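PDB 3CCG: HD superfamily hydrolase from Clostridium acetobutylicum ATCC 824, which probably hydrolyses diadenosine tetraphosphate symmetrically to two ADP molecules, using an HD-domain site that holds two iron ions. Local coordinates for residues A[25-30]-A[128-133]; A[106-111]-A[121-126]. One frame throughout, in Å; residues are numbered along the deposited sequence.

Contact 1 of 2, residues A[25-30]-A[128-133]. With FE (Fe (III) ion), chain C.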
loop_
_atom_site.group_PDB
_atom_site.type_symbol
_atom_site.label_atom_id
_atom_site.label_comp_id
_atom_site.label_asym_id
_atom_site.label_seq_id
_atom_site.Cartn_x
_atom_site.Cartn_y
_atom_site.Cartn_z
ATOM N N LEU A 25 11.342 28.535 2.988
ATOM C CA LEU A 25 12.229 29.072 4.051
ATOM C C LEU A 25 11.825 28.473 5.383
ATOM O O LEU A 25 12.641 28.173 6.243
ATOM C CB LEU A 25 12.170 30.597 4.151
ATOM C CG LEU A 25 12.731 31.370 2.960
ATOM C CD1 LEU A 25 12.558 32.924 3.081
ATOM C CD2 LEU A 25 14.183 31.037 2.755
ATOM N N GLY A 26 10.532 28.259 5.579
ATOM C CA GLY A 26 10.081 27.619 6.800
ATOM C C GLY A 26 10.599 26.200 6.916
ATOM O O GLY A 26 11.030 25.748 7.974
ATOM N N VAL A 27 10.527 25.487 5.807
ATOM C CA VAL A 27 11.040 24.122 5.823
ATOM C C VAL A 27 12.548 24.091 6.122
ATOM O O VAL A 27 13.045 23.262 6.908
ATOM C CB VAL A 27 10.680 23.356 4.516
ATOM C CG1 VAL A 27 11.369 21.968 4.491
ATOM C CG2 VAL A 27 9.144 23.251 4.452
HETATM N N MSE A 28 13.269 25.010 5.507
HETATM C CA MSE A 28 14.684 25.147 5.742
HETATM C C MSE A 28 14.981 25.357 7.208
HETATM O O MSE A 28 15.784 24.672 7.813
HETATM C CB MSE A 28 15.204 26.352 4.987
HETATM C CG MSE A 28 16.719 26.629 5.090
HETATM SE SE MSE A 28 17.262 28.328 4.289
HETATM C CE MSE A 28 16.307 29.467 5.646
ATOM N N ASP A 29 14.325 26.359 7.774
ATOM C CA ASP A 29 14.554 26.669 9.201
ATOM C C ASP A 29 14.209 25.462 10.103
ATOM O O ASP A 29 14.877 25.179 11.081
ATOM C CB ASP A 29 13.738 27.867 9.645
ATOM C CG ASP A 29 14.259 29.184 9.101
ATOM O OD1 ASP A 29 15.440 29.290 8.735
ATOM O OD2 ASP A 29 13.411 30.093 9.073
ATOM N N THR A 30 13.085 24.825 9.812
ATOM C CA THR A 30 12.658 23.674 10.583
ATOM C C THR A 30 13.627 22.510 10.474
ATOM O O THR A 30 13.959 21.835 11.465
ATOM C CB THR A 30 11.242 23.221 10.143
ATOM O OG1 THR A 30 10.322 24.291 10.348
ATOM C CG2 THR A 30 10.793 21.967 10.911
ATOM N N ILE A 128 9.454 15.318 7.354
ATOM C CA ILE A 128 8.583 15.799 8.427
ATOM C C ILE A 128 8.544 17.323 8.522
ATOM O O ILE A 128 7.513 17.913 8.862
ATOM C CB ILE A 128 8.960 15.131 9.775
ATOM C CG1 ILE A 128 7.716 15.067 10.674
ATOM C CG2 ILE A 128 10.140 15.799 10.417
ATOM C CD1 ILE A 128 6.656 14.017 10.202
ATOM N N ALA A 129 9.655 17.952 8.153
ATOM C CA ALA A 129 9.725 19.423 8.192
ATOM C C ALA A 129 8.667 20.045 7.336
ATOM O O ALA A 129 8.077 21.066 7.716
ATOM C CB ALA A 129 11.122 19.930 7.756
ATOM N N ASP A 130 8.347 19.389 6.221
ATOM C CA ASP A 130 7.315 19.906 5.350
ATOM C C ASP A 130 5.936 20.034 6.067
ATOM O O ASP A 130 5.200 20.995 5.868
ATOM C CB ASP A 130 7.219 18.993 4.131
ATOM C CG ASP A 130 6.411 19.604 3.026
ATOM O OD1 ASP A 130 6.581 20.793 2.778
ATOM O OD2 ASP A 130 5.660 18.866 2.372
ATOM N N TYR A 131 5.642 19.060 6.919
ATOM C CA TYR A 131 4.405 18.999 7.716
ATOM C C TYR A 131 4.358 19.912 8.935
ATOM O O TYR A 131 3.308 20.380 9.320
ATOM C CB TYR A 131 4.161 17.547 8.189
ATOM C CG TYR A 131 3.712 16.640 7.083
ATOM C CD1 TYR A 131 4.628 15.986 6.258
ATOM C CD2 TYR A 131 2.368 16.469 6.824
ATOM C CE1 TYR A 131 4.196 15.179 5.210
ATOM C CE2 TYR A 131 1.939 15.687 5.778
ATOM C CZ TYR A 131 2.851 15.033 4.982
ATOM O OH TYR A 131 2.380 14.242 3.939
ATOM N N ILE A 132 5.496 20.141 9.564
ATOM C CA ILE A 132 5.487 20.849 10.836
ATOM C C ILE A 132 6.084 22.279 10.828
ATOM O O ILE A 132 6.182 22.909 11.896
ATOM C CB ILE A 132 6.213 19.985 11.917
ATOM C CG1 ILE A 132 7.702 19.832 11.626
ATOM C CG2 ILE A 132 5.523 18.593 12.083
ATOM C CD1 ILE A 132 8.552 19.314 12.746
ATOM N N GLU A 133 6.499 22.772 9.652
ATOM C CA GLU A 133 7.076 24.113 9.527
ATOM C C GLU A 133 6.037 25.092 10.051
ATOM O O GLU A 133 4.829 24.844 9.952
ATOM C CB GLU A 133 7.599 24.426 8.114
ATOM C CG GLU A 133 6.564 24.395 7.035
ATOM C CD GLU A 133 6.018 25.770 6.704
ATOM O OE1 GLU A 133 6.387 26.741 7.433
ATOM O OE2 GLU A 133 5.234 25.861 5.707
HETATM FE FE FE C . 6.785 21.293 0.684
HETATM O O HOH W 1 7.018 19.704 0.092
#
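With CG1 of Val27 anti to the backbone N (chi1 174°), its two methyls meet different parts of the facing helix end: CG1 lies 3.9 Å from Ala129 CB, while CG2 rests against the CG methylene of Glu133 and the CA of Asp130. One turn on, Thr30 at chi1 -60° sets its two branches to different tasks. Its CG2 methyl reaches Ala129 CB at 3.8 Å and meets the CG1 and CD1 carbons of Ile132. Its hydroxyl OG1 turns back to Gly26 O (2.9 Å), above the carbonyl plane and on the face opposite to Thr30 N, so two bonds grip this oxygen. The same OG1 sits 3.4 Å from Glu133 CA, which brings the start of the post-helical chain against the threonine. The short axes approach to 8.5 Å at 118°, and the CA atoms of Val27 and Ala129 are 5.4 Å apart, evidence of close packing through small side chains. This is the core of the HD domain, where helix 121-132 supplies the last ligand of the H...HD...D set: Asp130 OD1 binds iron at 2.2 Å, together with His23, His52 and Asp53. That OD1 also lies 3.9 Å from Val27 CG2, so the apolar packing runs up to the metal ligand itself. Glu133, its chain bent by rotation about CB-CG, carries its carboxylate past Gly26; OE1 accepts from Gly135 N, and OE2 bonds to ND1 of the iron ligand His23, a second-shell bond that is likely to help fix the orientation of the imidazole.

Contact 2 of 2, residues A[106-111]-A[121-126]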
loop_
_atom_site.group_PDB
_atom_site.type_symbol
_atom_site.label_atom_id
_atom_site.label_comp_id
_atom_site.label_asym_id
_atom_site.label_seq_id
_atom_site.Cartn_x
_atom_site.Cartn_y
_atom_site.Cartn_z
ATOM N N LEU A 106 20.211 14.932 -2.158
ATOM C CA LEU A 106 19.385 14.603 -3.321
ATOM C C LEU A 106 18.293 13.579 -2.932
ATOM O O LEU A 106 17.142 13.703 -3.383
ATOM C CB LEU A 106 20.270 14.100 -4.464
ATOM C CG LEU A 106 21.222 15.134 -5.019
ATOM C CD1 LEU A 106 22.157 14.433 -6.050
ATOM C CD2 LEU A 106 20.492 16.336 -5.625
ATOM N N ASN A 107 18.641 12.552 -2.156
ATOM C CA ASN A 107 17.632 11.597 -1.709
ATOM C C ASN A 107 16.517 12.284 -0.874
ATOM O O ASN A 107 15.316 11.975 -1.002
ATOM C CB ASN A 107 18.224 10.463 -0.855
ATOM C CG ASN A 107 19.001 9.469 -1.686
ATOM O OD1 ASN A 107 18.748 9.312 -2.880
ATOM N ND2 ASN A 107 19.983 8.801 -1.053
ATOM N N ALA A 108 16.912 13.178 0.028
ATOM C CA ALA A 108 15.961 13.855 0.889
ATOM C C ALA A 108 14.949 14.647 0.033
ATOM O O ALA A 108 13.777 14.700 0.341
ATOM C CB ALA A 108 16.692 14.755 1.850
ATOM N N ILE A 109 15.424 15.288 -1.034
ATOM C CA ILE A 109 14.543 16.012 -1.938
ATOM C C ILE A 109 13.658 14.998 -2.699
ATOM O O ILE A 109 12.439 15.121 -2.735
ATOM C CB ILE A 109 15.353 16.823 -2.940
ATOM C CG1 ILE A 109 16.246 17.860 -2.249
ATOM C CG2 ILE A 109 14.463 17.490 -3.937
ATOM C CD1 ILE A 109 17.294 18.498 -3.212
ATOM N N GLU A 110 14.280 13.978 -3.269
ATOM C CA GLU A 110 13.542 13.004 -4.057
ATOM C C GLU A 110 12.365 12.377 -3.304
ATOM O O GLU A 110 11.295 12.190 -3.898
ATOM C CB GLU A 110 14.434 11.876 -4.524
ATOM C CG GLU A 110 13.744 10.794 -5.310
ATOM C CD GLU A 110 14.708 9.804 -5.955
ATOM O OE1 GLU A 110 15.912 9.845 -5.716
ATOM O OE2 GLU A 110 14.185 8.902 -6.635
ATOM N N PHE A 111 12.584 11.985 -2.066
ATOM C CA PHE A 111 11.586 11.189 -1.334
ATOM C C PHE A 111 10.771 11.955 -0.335
ATOM O O PHE A 111 10.004 11.390 0.479
ATOM C CB PHE A 111 12.253 9.959 -0.675
ATOM C CG PHE A 111 12.828 9.006 -1.676
ATOM C CD1 PHE A 111 12.005 8.240 -2.454
ATOM C CD2 PHE A 111 14.195 8.947 -1.927
ATOM C CE1 PHE A 111 12.530 7.378 -3.375
ATOM C CE2 PHE A 111 14.719 8.083 -2.860
ATOM C CZ PHE A 111 13.877 7.327 -3.595
ATOM N N LEU A 121 18.509 9.808 8.206
ATOM C CA LEU A 121 18.098 10.800 9.141
ATOM C C LEU A 121 17.723 12.099 8.387
ATOM O O LEU A 121 16.686 12.699 8.698
ATOM C CB LEU A 121 19.218 11.033 10.158
ATOM C CG LEU A 121 18.942 12.165 11.128
ATOM C CD1 LEU A 121 17.626 12.025 11.910
ATOM C CD2 LEU A 121 20.161 12.340 12.058
ATOM N N LEU A 122 18.529 12.504 7.393
ATOM C CA LEU A 122 18.237 13.750 6.635
ATOM C C LEU A 122 16.908 13.601 5.873
ATOM O O LEU A 122 16.088 14.503 5.883
ATOM C CB LEU A 122 19.362 14.112 5.705
ATOM C CG LEU A 122 19.159 15.390 4.866
ATOM C CD1 LEU A 122 19.129 16.620 5.848
ATOM C CD2 LEU A 122 20.245 15.467 3.781
ATOM N N GLU A 123 16.709 12.452 5.237
ATOM C CA GLU A 123 15.460 12.223 4.516
ATOM C C GLU A 123 14.250 12.366 5.445
ATOM O O GLU A 123 13.245 12.986 5.099
ATOM C CB GLU A 123 15.444 10.828 3.908
ATOM C CG GLU A 123 16.306 10.603 2.732
ATOM C CD GLU A 123 16.316 9.158 2.285
ATOM O OE1 GLU A 123 15.233 8.712 1.828
ATOM O OE2 GLU A 123 17.351 8.466 2.426
ATOM N N LYS A 124 14.353 11.805 6.668
ATOM C CA LYS A 124 13.284 11.882 7.622
ATOM C C LYS A 124 12.980 13.347 8.049
ATOM O O LYS A 124 11.855 13.765 8.190
ATOM C CB LYS A 124 13.538 11.028 8.852
ATOM C CG LYS A 124 13.731 9.562 8.537
ATOM C CD LYS A 124 13.984 8.752 9.801
ATOM C CE LYS A 124 14.116 7.271 9.471
ATOM N NZ LYS A 124 14.525 6.465 10.682
ATOM N N ILE A 125 14.076 14.069 8.346
ATOM C CA ILE A 125 13.983 15.470 8.758
ATOM C C ILE A 125 13.261 16.323 7.675
ATOM O O ILE A 125 12.362 17.136 7.983
ATOM C CB ILE A 125 15.387 16.013 9.073
ATOM C CG1 ILE A 125 15.888 15.404 10.387
ATOM C CG2 ILE A 125 15.329 17.518 9.174
ATOM C CD1 ILE A 125 17.330 15.803 10.799
ATOM N N ILE A 126 13.619 16.099 6.392
ATOM C CA ILE A 126 13.058 16.928 5.309
ATOM C C ILE A 126 11.583 16.550 5.121
ATOM O O ILE A 126 10.690 17.408 5.031
ATOM C CB ILE A 126 13.867 16.836 4.011
ATOM C CG1 ILE A 126 15.307 17.356 4.267
ATOM C CG2 ILE A 126 13.166 17.588 2.894
ATOM C CD1 ILE A 126 15.414 18.726 4.971
HETATM O O HOH W 2 19.913 9.332 1.869
HETATM O O HOH W 3 12.710 12.881 2.234
#
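The HD-domain helix bundle brings helix 103-110, which leads to the iron ligand His112, alongside helix 121-132, which carries the iron ligand Asp130. The short axes come within 8.3 Å at 37°, and the CA atoms of Ala108 and Glu123 are only 4.0 Å apart, so the backbones come very close at this point. The small side chain at Ala108 is consistent with so close an approach. Its CB sits between Leu122 and Ile126, one turn apart on the partner helix, at 3.9 Å from Leu122 CG and 3.8 Å from Ile126 CG1. Ile126 continues inward to touch the side chains of His52 and His112, so this apolar patch backs onto ligands of both irons. On the other flank, Glu123 crosses toward helix 103-110. Its CG, placed beside its own backbone N by a chi1 of -73°, packs against Ala108 N and CA, and from there the extended chain carries the carboxylate over Asn107 CB, 3.9 Å from Glu123 CD. The carboxylate and the Phe111 ring run side by side, their planes 36° apart. The charge of Glu123 is answered mainly from outside both segments, by a salt bridge from Arg116 NE to OE1; Arg116 also touches Asn107 and Phe111. Asn107 OD1 accepts from Arg91, while its amide nitrogen turns to the partner helix. No direct hydrogen bond joins the segments, and water takes that role twice. Water 2 accepts from Asn107 ND2 and donates to Glu123 OE2; water 3 links the two backbones, donating to Ala108 O at 2.8 Å and to Glu123 O at 2.9 Å.

From the N terminus, the long helix 5-38 comes first and provides residues 25-30; the chain then passes through helices 42-51, 60-69, 76-79 and 87-98 before helix 103-110 brings residues 106-111. Contact 2 closes a short loop of nine residues, ending on the first half of helix 121-132. The second half of that helix closes contact 1 across 97 intervening residues, so contact 2 is nested inside contact 1. The centres are 12 Å apart, and the shared helix is the connection: its start is tied to helix 103-110, its end to helix 5-38, and all four segments belong to the HD domain.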